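Local coordinates for protein GDP-mannose-dependent alpha-(1-6)-phosphatidylinositol monomannoside mannosyltransferase (Corynebacterium glutamicum, PDB 3OKC) that is a glycosyltransferase of the two-domain GT-B fold, with two Rossmann-like halves, and binds guanosine-5'-diphosphate, at residues T7-N12 against N89-A94; L207-G212 against R281-G286; D214-A219 against D332-L337; Q231-G236 against N254-G259. One frame throughout, in Å; residues are numbered along the deposited sequence.

Contact 1 (T7-N12 against N89-A94)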
# COMPACT_ATOMS: atom_id res chain seq x y z
N THR A 7 -4.23 -5.69 -23.04
CA THR A 7 -4.42 -6.36 -21.76
C THR A 7 -5.86 -6.31 -21.27
O THR A 7 -6.49 -5.25 -21.29
CB THR A 7 -3.49 -5.76 -20.67
OG1 THR A 7 -2.13 -5.87 -21.10
CG2 THR A 7 -3.66 -6.47 -19.33
N LEU A 8 -6.37 -7.46 -20.84
CA LEU A 8 -7.63 -7.55 -20.10
C LEU A 8 -7.33 -7.77 -18.63
O LEU A 8 -6.67 -8.74 -18.26
CB LEU A 8 -8.51 -8.70 -20.63
CG LEU A 8 -9.84 -9.02 -19.94
CD1 LEU A 8 -10.89 -7.94 -20.21
CD2 LEU A 8 -10.37 -10.39 -20.37
N VAL A 9 -7.79 -6.85 -17.78
CA VAL A 9 -7.68 -7.04 -16.34
C VAL A 9 -8.99 -7.59 -15.77
O VAL A 9 -10.08 -7.04 -16.01
CB VAL A 9 -7.04 -5.82 -15.58
CG1 VAL A 9 -7.01 -4.56 -16.44
CG2 VAL A 9 -7.71 -5.56 -14.23
N VAL A 10 -8.87 -8.71 -15.06
CA VAL A 10 -10.00 -9.47 -14.55
C VAL A 10 -9.97 -9.35 -13.03
O VAL A 10 -8.99 -9.74 -12.39
CB VAL A 10 -9.90 -10.97 -14.96
CG1 VAL A 10 -10.99 -11.79 -14.29
CG2 VAL A 10 -9.95 -11.12 -16.48
N THR A 11 -11.03 -8.80 -12.47
CA THR A 11 -11.02 -8.43 -11.06
C THR A 11 -12.40 -8.40 -10.42
O THR A 11 -13.40 -8.10 -11.07
CB THR A 11 -10.27 -7.06 -10.85
OG1 THR A 11 -10.22 -6.74 -9.45
CG2 THR A 11 -10.94 -5.92 -11.63
N ASN A 12 -12.42 -8.72 -9.13
CA ASN A 12 -13.60 -8.54 -8.30
C ASN A 12 -13.47 -7.22 -7.52
O ASN A 12 -14.44 -6.77 -6.90
CB ASN A 12 -13.74 -9.71 -7.33
CG ASN A 12 -15.03 -9.65 -6.53
OD1 ASN A 12 -16.12 -9.49 -7.09
ND2 ASN A 12 -14.92 -9.78 -5.21
N ASN A 89 -2.60 -10.10 -23.24
CA ASN A 89 -2.34 -10.35 -21.82
C ASN A 89 -3.62 -10.43 -21.02
O ASN A 89 -4.49 -9.57 -21.16
CB ASN A 89 -1.48 -9.24 -21.20
CG ASN A 89 -0.27 -8.88 -22.01
OD1 ASN A 89 0.54 -9.73 -22.37
ND2 ASN A 89 -0.11 -7.59 -22.28
N VAL A 90 -3.73 -11.43 -20.15
CA VAL A 90 -4.80 -11.46 -19.15
C VAL A 90 -4.19 -11.23 -17.78
O VAL A 90 -3.33 -12.00 -17.34
CB VAL A 90 -5.61 -12.78 -19.20
CG1 VAL A 90 -6.60 -12.87 -18.04
CG2 VAL A 90 -6.33 -12.91 -20.52
N TRP A 91 -4.63 -10.16 -17.11
CA TRP A 91 -4.10 -9.79 -15.79
C TRP A 91 -5.16 -9.98 -14.71
O TRP A 91 -6.17 -9.28 -14.68
CB TRP A 91 -3.58 -8.34 -15.81
CG TRP A 91 -2.93 -7.85 -14.52
CD1 TRP A 91 -2.43 -8.61 -13.49
CD2 TRP A 91 -2.66 -6.48 -14.16
NE1 TRP A 91 -1.90 -7.80 -12.51
CE2 TRP A 91 -2.02 -6.49 -12.90
CE3 TRP A 91 -2.91 -5.25 -14.78
CZ2 TRP A 91 -1.62 -5.32 -12.24
CZ3 TRP A 91 -2.52 -4.08 -14.12
CH2 TRP A 91 -1.88 -4.13 -12.87
N PHE A 92 -4.92 -10.95 -13.82
CA PHE A 92 -5.74 -11.12 -12.62
C PHE A 92 -5.22 -10.20 -11.52
O PHE A 92 -4.15 -10.44 -10.95
CB PHE A 92 -5.78 -12.58 -12.17
CG PHE A 92 -6.39 -13.52 -13.19
CD1 PHE A 92 -7.77 -13.72 -13.23
CD2 PHE A 92 -5.59 -14.19 -14.11
CE1 PHE A 92 -8.34 -14.58 -14.17
CE2 PHE A 92 -6.16 -15.06 -15.05
CZ PHE A 92 -7.54 -15.25 -15.08
N GLY A 93 -5.98 -9.14 -11.23
CA GLY A 93 -5.59 -8.12 -10.24
C GLY A 93 -5.35 -8.66 -8.85
O GLY A 93 -4.61 -8.05 -8.06
N ALA A 94 -5.98 -9.79 -8.53
CA ALA A 94 -5.76 -10.52 -7.29
C ALA A 94 -5.71 -12.00 -7.60
O ALA A 94 -6.66 -12.55 -8.16
CB ALA A 94 -6.85 -10.21 -6.28

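Contact 2 (L207-G212 against R281-G286). With GDP (guanosine-5'-diphosphate), chain B.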
# COMPACT_ATOMS: atom_id res chain seq x y z
N LEU A 207 -6.19 2.31 13.31
CA LEU A 207 -5.92 2.06 14.72
C LEU A 207 -6.14 0.58 15.04
O LEU A 207 -7.25 0.17 15.40
CB LEU A 207 -6.76 2.97 15.62
CG LEU A 207 -6.71 4.48 15.34
CD1 LEU A 207 -7.55 5.24 16.36
CD2 LEU A 207 -5.28 5.01 15.31
N VAL A 208 -5.09 -0.20 14.85
CA VAL A 208 -5.06 -1.63 15.20
C VAL A 208 -3.71 -1.94 15.87
O VAL A 208 -2.71 -1.30 15.54
CB VAL A 208 -5.30 -2.56 13.97
CG1 VAL A 208 -6.72 -2.38 13.42
CG2 VAL A 208 -4.25 -2.33 12.87
N PRO A 209 -3.67 -2.92 16.80
CA PRO A 209 -2.45 -3.18 17.58
C PRO A 209 -1.13 -3.23 16.80
O PRO A 209 -0.13 -2.69 17.28
CB PRO A 209 -2.75 -4.53 18.24
CG PRO A 209 -4.23 -4.56 18.37
CD PRO A 209 -4.76 -3.83 17.17
N ARG A 210 -1.12 -3.85 15.62
CA ARG A 210 0.13 -4.14 14.90
C ARG A 210 0.83 -2.92 14.31
O ARG A 210 2.02 -2.98 14.00
CB ARG A 210 -0.10 -5.20 13.82
CG ARG A 210 -0.97 -4.77 12.65
CD ARG A 210 -1.08 -5.87 11.60
NE ARG A 210 -1.58 -5.37 10.33
CZ ARG A 210 -0.83 -4.78 9.40
NH1 ARG A 210 0.47 -4.61 9.60
NH2 ARG A 210 -1.39 -4.35 8.28
N LYS A 211 0.10 -1.82 14.15
CA LYS A 211 0.64 -0.58 13.61
C LYS A 211 1.56 0.13 14.62
O LYS A 211 2.35 0.98 14.24
CB LYS A 211 -0.48 0.36 13.15
CG LYS A 211 -1.37 -0.22 12.05
CD LYS A 211 -0.66 -0.28 10.71
CE LYS A 211 -1.58 -0.83 9.63
NZ LYS A 211 -0.95 -0.78 8.27
N GLY A 212 1.42 -0.23 15.89
CA GLY A 212 2.35 0.23 16.91
C GLY A 212 2.14 1.63 17.46
O GLY A 212 3.09 2.24 17.96
N ARG A 281 4.81 -4.04 14.23
CA ARG A 281 5.27 -5.34 14.70
C ARG A 281 4.43 -6.46 14.08
O ARG A 281 3.30 -6.22 13.64
CB ARG A 281 5.23 -5.43 16.23
CG ARG A 281 3.84 -5.38 16.86
CD ARG A 281 3.90 -5.50 18.37
NE ARG A 281 2.58 -5.44 19.00
CZ ARG A 281 1.95 -4.31 19.33
NH1 ARG A 281 2.50 -3.12 19.08
NH2 ARG A 281 0.75 -4.36 19.90
N THR A 282 4.99 -7.66 14.03
CA THR A 282 4.26 -8.82 13.55
C THR A 282 3.48 -9.47 14.70
O THR A 282 4.03 -9.75 15.76
CB THR A 282 5.22 -9.83 12.88
OG1 THR A 282 5.78 -9.23 11.71
CG2 THR A 282 4.49 -11.11 12.48
N ARG A 283 2.19 -9.67 14.46
CA ARG A 283 1.30 -10.32 15.43
C ARG A 283 0.58 -11.51 14.80
O ARG A 283 1.02 -12.04 13.77
CB ARG A 283 0.30 -9.31 15.98
CG ARG A 283 0.88 -8.33 16.98
CD ARG A 283 -0.09 -7.20 17.32
NE ARG A 283 -1.48 -7.64 17.27
CZ ARG A 283 -2.19 -8.05 18.32
NH1 ARG A 283 -1.66 -8.09 19.53
NH2 ARG A 283 -3.44 -8.41 18.14
N GLY A 284 -0.51 -11.93 15.43
CA GLY A 284 -1.38 -12.99 14.93
C GLY A 284 -0.70 -14.28 14.52
O GLY A 284 -1.12 -14.94 13.57
N GLY A 285 0.36 -14.65 15.25
CA GLY A 285 1.12 -15.87 14.97
C GLY A 285 1.96 -15.81 13.71
O GLY A 285 2.34 -16.85 13.16
N GLY A 286 2.26 -14.60 13.25
CA GLY A 286 2.98 -14.40 11.99
C GLY A 286 2.07 -14.10 10.81
O GLY A 286 2.55 -13.99 9.67
PB GDP B . -2.66 -0.96 5.07
O1B GDP B . -3.94 -0.27 5.10
O2B GDP B . -2.57 -1.66 4.05
O3B GDP B . -2.60 -1.71 6.07
O3A GDP B . -1.57 0.01 5.14
PA GDP B . -1.12 0.91 4.08
O1A GDP B . -0.61 0.25 3.14
O2A GDP B . -0.24 1.67 4.55
O5' GDP B . -2.22 1.70 3.56
C5' GDP B . -2.87 2.70 4.35
C4' GDP B . -3.52 3.76 3.47
O4' GDP B . -4.63 4.36 4.15
C3' GDP B . -2.52 4.86 3.14
O3' GDP B . -2.58 5.19 1.75
C2' GDP B . -2.97 6.05 3.97
O2' GDP B . -2.74 7.28 3.29
C1' GDP B . -4.46 5.79 4.20
N9 GDP B . -4.91 6.39 5.49
C8 GDP B . -4.61 5.99 6.74
N7 GDP B . -5.21 6.81 7.63
C5 GDP B . -5.90 7.74 6.92
C6 GDP B . -6.70 8.82 7.27
O6 GDP B . -6.90 9.10 8.48
N1 GDP B . -7.27 9.58 6.31
C2 GDP B . -7.07 9.30 4.99
N2 GDP B . -7.64 10.07 4.04
N3 GDP B . -6.29 8.25 4.63
C4 GDP B . -5.70 7.47 5.57
O HOH W 1 2.48 -5.25 11.41

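Contact 3 (D214-A219 against D332-L337)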
# COMPACT_ATOMS: atom_id res chain seq x y z
N ASP A 214 0.42 1.95 20.03
CA ASP A 214 0.60 1.61 21.44
C ASP A 214 2.06 1.76 21.88
O ASP A 214 2.33 2.29 22.95
CB ASP A 214 0.03 0.21 21.78
CG ASP A 214 0.47 -0.88 20.81
OD1 ASP A 214 1.46 -0.71 20.06
OD2 ASP A 214 -0.18 -1.95 20.81
N SER A 215 2.98 1.31 21.02
CA SER A 215 4.42 1.46 21.25
C SER A 215 4.85 2.93 21.29
O SER A 215 5.66 3.33 22.13
CB SER A 215 5.20 0.72 20.16
OG SER A 215 4.94 -0.68 20.19
N LEU A 216 4.30 3.73 20.37
CA LEU A 216 4.53 5.17 20.33
C LEU A 216 4.09 5.88 21.61
O LEU A 216 4.85 6.66 22.19
CB LEU A 216 3.79 5.78 19.12
CG LEU A 216 4.56 6.28 17.89
CD1 LEU A 216 5.95 5.69 17.74
CD2 LEU A 216 3.73 6.06 16.63
N ILE A 217 2.87 5.58 22.06
CA ILE A 217 2.30 6.14 23.28
C ILE A 217 3.12 5.80 24.53
O ILE A 217 3.27 6.64 25.43
CB ILE A 217 0.81 5.72 23.44
CG1 ILE A 217 -0.07 6.50 22.45
CG2 ILE A 217 0.33 5.89 24.87
CD1 ILE A 217 -1.46 5.94 22.26
N LYS A 218 3.65 4.58 24.58
CA LYS A 218 4.47 4.13 25.71
C LYS A 218 5.88 4.73 25.71
O LYS A 218 6.57 4.74 26.73
CB LYS A 218 4.53 2.60 25.75
CG LYS A 218 3.25 1.97 26.28
CD LYS A 218 3.26 0.46 26.16
CE LYS A 218 1.96 -0.11 26.70
NZ LYS A 218 2.02 -1.60 26.85
N ALA A 219 6.29 5.23 24.55
CA ALA A 219 7.58 5.88 24.39
C ALA A 219 7.49 7.37 24.72
O ALA A 219 8.52 8.02 24.94
CB ALA A 219 8.11 5.67 22.98
N ASP A 332 12.65 1.89 25.10
CA ASP A 332 13.86 2.68 25.38
C ASP A 332 14.53 3.20 24.12
O ASP A 332 14.94 4.36 24.06
CB ASP A 332 14.88 1.86 26.18
CG ASP A 332 14.94 2.26 27.64
OD1 ASP A 332 14.03 2.98 28.12
OD2 ASP A 332 15.91 1.86 28.32
N LYS A 333 14.65 2.33 23.12
CA LYS A 333 15.31 2.66 21.86
C LYS A 333 14.44 3.59 21.02
O LYS A 333 14.95 4.54 20.42
CB LYS A 333 15.68 1.37 21.11
CG LYS A 333 16.35 1.57 19.75
CD LYS A 333 17.79 2.05 19.86
CE LYS A 333 18.43 2.13 18.48
NZ LYS A 333 19.80 2.70 18.52
N LEU A 334 13.13 3.33 21.00
CA LEU A 334 12.19 4.16 20.25
C LEU A 334 12.18 5.60 20.75
O LEU A 334 12.20 6.54 19.94
CB LEU A 334 10.77 3.55 20.29
CG LEU A 334 9.65 4.24 19.50
CD1 LEU A 334 9.99 4.40 18.02
CD2 LEU A 334 8.34 3.48 19.67
N SER A 335 12.16 5.77 22.07
CA SER A 335 12.24 7.09 22.70
C SER A 335 13.54 7.81 22.37
O SER A 335 13.53 8.98 22.00
CB SER A 335 12.10 6.97 24.22
OG SER A 335 10.81 6.52 24.57
N GLU A 336 14.65 7.08 22.53
CA GLU A 336 15.98 7.58 22.23
C GLU A 336 16.07 8.09 20.79
O GLU A 336 16.53 9.21 20.56
CB GLU A 336 17.01 6.48 22.47
CG GLU A 336 18.45 6.91 22.40
CD GLU A 336 19.40 5.80 22.80
OE1 GLU A 336 19.90 5.83 23.94
OE2 GLU A 336 19.65 4.90 21.96
N LEU A 337 15.61 7.27 19.85
CA LEU A 337 15.56 7.62 18.42
C LEU A 337 14.74 8.89 18.13
O LEU A 337 15.15 9.71 17.31
CB LEU A 337 15.01 6.44 17.62
CG LEU A 337 15.89 5.53 16.74
CD1 LEU A 337 17.39 5.57 17.08
CD2 LEU A 337 15.38 4.10 16.75

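Contact 4 (Q231-G236 against N254-G259). With GDP (guanosine-5'-diphosphate), chain B.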
# COMPACT_ATOMS: atom_id res chain seq x y z
N GLN A 231 4.40 16.66 20.55
CA GLN A 231 3.06 16.20 20.22
C GLN A 231 3.09 14.99 19.30
O GLN A 231 3.70 15.03 18.23
CB GLN A 231 2.23 17.32 19.56
CG GLN A 231 2.09 18.58 20.39
CD GLN A 231 1.18 18.40 21.58
OE1 GLN A 231 0.24 17.60 21.55
NE2 GLN A 231 1.44 19.16 22.64
N LEU A 232 2.41 13.93 19.73
CA LEU A 232 2.17 12.77 18.90
C LEU A 232 0.78 12.90 18.30
O LEU A 232 -0.22 12.93 19.02
CB LEU A 232 2.26 11.49 19.74
CG LEU A 232 1.95 10.14 19.09
CD1 LEU A 232 2.95 9.80 18.00
CD2 LEU A 232 1.92 9.03 20.14
N LEU A 233 0.73 13.01 16.98
CA LEU A 233 -0.55 13.08 16.28
C LEU A 233 -0.94 11.69 15.78
O LEU A 233 -0.24 11.08 14.98
CB LEU A 233 -0.51 14.08 15.12
CG LEU A 233 -0.01 15.51 15.40
CD1 LEU A 233 -0.13 16.33 14.13
CD2 LEU A 233 -0.78 16.18 16.55
N ILE A 234 -2.06 11.20 16.28
CA ILE A 234 -2.58 9.92 15.87
C ILE A 234 -3.72 10.14 14.87
O ILE A 234 -4.80 10.62 15.23
CB ILE A 234 -2.97 9.05 17.09
CG1 ILE A 234 -1.69 8.59 17.80
CG2 ILE A 234 -3.79 7.84 16.66
CD1 ILE A 234 -1.89 8.20 19.22
N VAL A 235 -3.44 9.83 13.61
CA VAL A 235 -4.38 10.06 12.53
C VAL A 235 -4.89 8.71 12.04
O VAL A 235 -4.11 7.84 11.64
CB VAL A 235 -3.74 10.87 11.36
CG1 VAL A 235 -4.74 11.07 10.21
CG2 VAL A 235 -3.22 12.23 11.85
N GLY A 236 -6.21 8.55 12.08
CA GLY A 236 -6.86 7.32 11.66
C GLY A 236 -7.97 6.89 12.60
O GLY A 236 -8.17 7.49 13.66
N ASN A 254 -0.07 15.69 25.54
CA ASN A 254 0.90 15.61 24.45
C ASN A 254 0.55 14.61 23.35
O ASN A 254 1.34 14.39 22.43
CB ASN A 254 2.29 15.29 25.00
CG ASN A 254 2.82 16.37 25.92
OD1 ASN A 254 2.33 16.55 27.03
ND2 ASN A 254 3.83 17.09 25.46
N VAL A 255 -0.63 14.00 23.44
CA VAL A 255 -1.11 13.07 22.42
C VAL A 255 -2.45 13.56 21.87
O VAL A 255 -3.38 13.83 22.63
CB VAL A 255 -1.24 11.62 22.97
CG1 VAL A 255 -1.84 10.68 21.92
CG2 VAL A 255 0.12 11.08 23.42
N LYS A 256 -2.54 13.69 20.55
CA LYS A 256 -3.77 14.13 19.89
C LYS A 256 -4.37 13.03 19.01
O LYS A 256 -3.74 12.57 18.06
CB LYS A 256 -3.53 15.39 19.06
CG LYS A 256 -2.90 16.56 19.83
CD LYS A 256 -3.91 17.29 20.70
CE LYS A 256 -3.23 18.30 21.63
NZ LYS A 256 -2.51 17.62 22.74
N PHE A 257 -5.59 12.62 19.35
CA PHE A 257 -6.37 11.68 18.54
C PHE A 257 -7.22 12.48 17.56
O PHE A 257 -8.33 12.90 17.89
CB PHE A 257 -7.24 10.80 19.43
CG PHE A 257 -6.47 9.83 20.28
CD1 PHE A 257 -6.17 8.56 19.82
CD2 PHE A 257 -6.04 10.20 21.56
CE1 PHE A 257 -5.45 7.66 20.60
CE2 PHE A 257 -5.32 9.30 22.35
CZ PHE A 257 -5.03 8.03 21.87
N LEU A 258 -6.70 12.67 16.36
CA LEU A 258 -7.33 13.53 15.36
C LEU A 258 -8.45 12.84 14.57
O LEU A 258 -9.17 13.49 13.82
CB LEU A 258 -6.28 14.10 14.40
CG LEU A 258 -5.17 15.00 14.97
CD1 LEU A 258 -4.32 15.56 13.84
CD2 LEU A 258 -5.72 16.12 15.83
N GLY A 259 -8.59 11.52 14.76
CA GLY A 259 -9.59 10.75 14.03
C GLY A 259 -9.22 10.62 12.56
O GLY A 259 -8.09 10.93 12.17
PB GDP B . -2.66 -0.96 5.07
O1B GDP B . -3.94 -0.27 5.10
O2B GDP B . -2.57 -1.66 4.05
O3B GDP B . -2.60 -1.71 6.07
O3A GDP B . -1.57 0.01 5.14
PA GDP B . -1.12 0.91 4.08
O1A GDP B . -0.61 0.25 3.14
O2A GDP B . -0.24 1.67 4.55
O5' GDP B . -2.22 1.70 3.56
C5' GDP B . -2.87 2.70 4.35
C4' GDP B . -3.52 3.76 3.47
O4' GDP B . -4.63 4.36 4.15
C3' GDP B . -2.52 4.86 3.14
O3' GDP B . -2.58 5.19 1.75
C2' GDP B . -2.97 6.05 3.97
O2' GDP B . -2.74 7.28 3.29
C1' GDP B . -4.46 5.79 4.20
N9 GDP B . -4.91 6.39 5.49
C8 GDP B . -4.61 5.99 6.74
N7 GDP B . -5.21 6.81 7.63
C5 GDP B . -5.90 7.74 6.92
C6 GDP B . -6.70 8.82 7.27
O6 GDP B . -6.90 9.10 8.48
N1 GDP B . -7.27 9.58 6.31
C2 GDP B . -7.07 9.30 4.99
N2 GDP B . -7.64 10.07 4.04
N3 GDP B . -6.29 8.25 4.63
C4 GDP B . -5.70 7.47 5.57
O HOH W 2 -7.20 9.07 15.81

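Contact 1 (T7-N12 against N89-A94)
Asn-89 and Thr-7 meet side chain to side chain at the start of two neighbouring parallel strands. Asn-89 ND2 donates to Thr-7 OG1 over 2.9 Å, with the hydroxyl oxygen in the amide plane and the bond almost straight at 170°. In the threonine OG1 lies beside the backbone N, anti to the carbonyl carbon (chi1 -58°), which sets it before the amide, while the methyl CG2 lies beside Trp-91 CB. Alongside runs a regular parallel ladder, in which Leu-8 N bonds to Asn-89 O, Trp-91 N to Leu-8 O and Val-10 N to Trp-91 O, all at 2.7-2.8 Å. The last rung, Gly-93 N to Val-10 O, is longer at 3.3 Å, where the second strand runs out. Among the apolar side chains, Val-10 and Phe-92 lie side by side and point the same way, CG1 of the valine 3.8 Å from CE1 of the ring. The other valine branch, CG2, turns to Val-90 CG1 at 4.1 Å. On the face shared by Thr-7 and Trp-91, Val-9 CB approaches the indole obliquely.

A second shell fixes the polar ends. Arg-5 bonds to Asn-89 OD1 and the carbonyl of Leu-376 takes a further bond from ND2, holding the amide at both ends, while Trp-91 NE1 is bonded to Ser-116 OG. Helix 20-29 covers Val-9 and Trp-91, and helix 72-84 covers Leu-8, Val-10 and Val-90. Strands 37-42 and 112-116 flank the pair, which thus lies inside the parallel sheet of the N-terminal Rossmann-like domain.

Contact 2 (L207-G212 against R281-G286)
Arg-283 lays one face of its guanidinium over Pro-209, whose CB sits above the centre of the plane and 3.5 Å from Arg-283 NE. The guanidinium of Arg-281 is also met on a face, here by the carbonyl oxygen of Pro-209, 3.2 Å from Arg-281 NH1. The angles there are too poor for a hydrogen bond; the N-H groups point along their own plane, and NH2 forms a salt bridge with Asp-214. The carbonyl, already bonded to Gly-212 N, probably still gains electrostatically from the cation above it.

Arg-210 presents an edge instead. A water in its plane accepts from Arg-210 NH1 at 2.8 Å and donates to Arg-281 O at 2.6 Å, bridging the two loops, while Lys-211 CE lies over one guanidinium face. The backbones join directly through Arg-281 N and Arg-210 O, 3.0 Å apart. Arg-210 starts with CG between its backbone N and carbonyl carbon (chi1 68°) and then runs extended, which carries its NH2 to 3.6 Å from O3B of GDP. Lys-211 NZ bonds to the same O3B at 2.9 Å and more weakly to O3A, and a salt bridge to Glu-290 probably helps to place it.

Gly-212 is the N-cap residue of helix 213-226. The loop after strand 200-204 thus brings Lys-211 to the diphosphate, with the loop after strand 275-278 packed behind it. Such a site, completed by Glu-298 and Leu-261, is as expected in the C-terminal Rossmann-like domain of GT-B glycosyltransferases.

Contact 3 (D214-A219 against D332-L337)
Leu-334 holds CG opposite its own backbone N (chi1 -177°), sending CD2 into the neighbouring helix, where it touches Leu-216 CD1 at 3.8 Å and Ala-219 CB at 4.0 Å. The Leu-216 and Leu-334 side chains cross at about a right angle. The same CD2 methyl also rests on the carbonyl oxygen of Ser-215, at 3.6 Å. Ser-335, next along the helix, sets OG opposite its carbonyl carbon (chi1 -66°), which places it 2.8 Å from Ala-219 O. There the hydroxyl lies between two carbonyl oxygens, that of Ala-219 across the contact and that of Val-331 one turn back in its own helix.

Small side chains let the backbones come close here: Ala-219 CA and Ser-335 CA are 5.1 Å apart, and the short helical segments pass with axes 9.1 Å from each other at a crossing angle of -72°. Pro-279 touches both Leu-216 and Leu-334 and closes the apolar patch from the loop after strand 275-278. Leu-216 also rests on Leu-232 of strand 231-235, and Leu-334 on Val-326 of strand 323-326. The arrangement is helix-to-helix packing within the layer that covers a parallel sheet, as in the Rossmann-like C-terminal domain of GT-B enzymes.

Contact 4 (Q231-G236 against N254-G259)
Ile-234 fills the tight part of this parallel strand pair: its CD1 lies 3.7 Å from Val-255 CG1 and 3.9 Å from Phe-257 CE1. The Ile-234 and Phe-257 side chains lie side by side and point the same way. Under this apolar face the ladder is regular, with Ile-234 N bonded to Lys-256 O at 2.8 Å and Lys-256 N to Leu-232 O.

Towards Leu-258 and Gly-259, which are partly exposed, the pairing loosens. Leu-258 N still bonds to Ile-234 O, and Gly-236 N to Gly-259 O at 3.0 Å, the latter from well above the carbonyl plane. A water joins in, donating to Ile-234 O and Gly-236 O and accepting from Gly-259 N. Across the other face, partly exposed Lys-256 folds back through a chain bent at chi2 (-78°) and chi4 to give NZ to Gln-231 OE1 at 3.0 Å, and weakly to Gln-253 O.

Strand 255-259, outermost in its sheet, follows strand 231-235 through helix 241-247 in a beta-alpha-beta unit. The chemistry implies an apolar centre held by regular backbone bonds and a more open, water-bridged end; Val-235 and Gly-236 border the guanine, with Val-235 CG1 3.4 Å from GDP O6.

Overall arrangement
Contact 1 belongs to the N-terminal domain and contacts 2, 3 and 4 to the C-terminal one; the nearest atoms of contacts 1 and 2 are about 17 Å apart, those of contacts 1 and 3 about 29 Å. The other three form a continuous set. Contacts 2 and 3 are joined by the salt bridge from Arg-281 NH2 to Asp-214 OD2, at 2.7 Å. Contact 3 lies on contact 4 where Ile-217 CD1 meets Ile-234 CD1 at 3.8 Å, and Leu-207 of contact 2 packs on that same isoleucine. GDP spans two of them, diphosphate at contact 2 and guanine at contact 4, whereas the side chain of Leu-216 of contact 3 is about 13 Å from GDP.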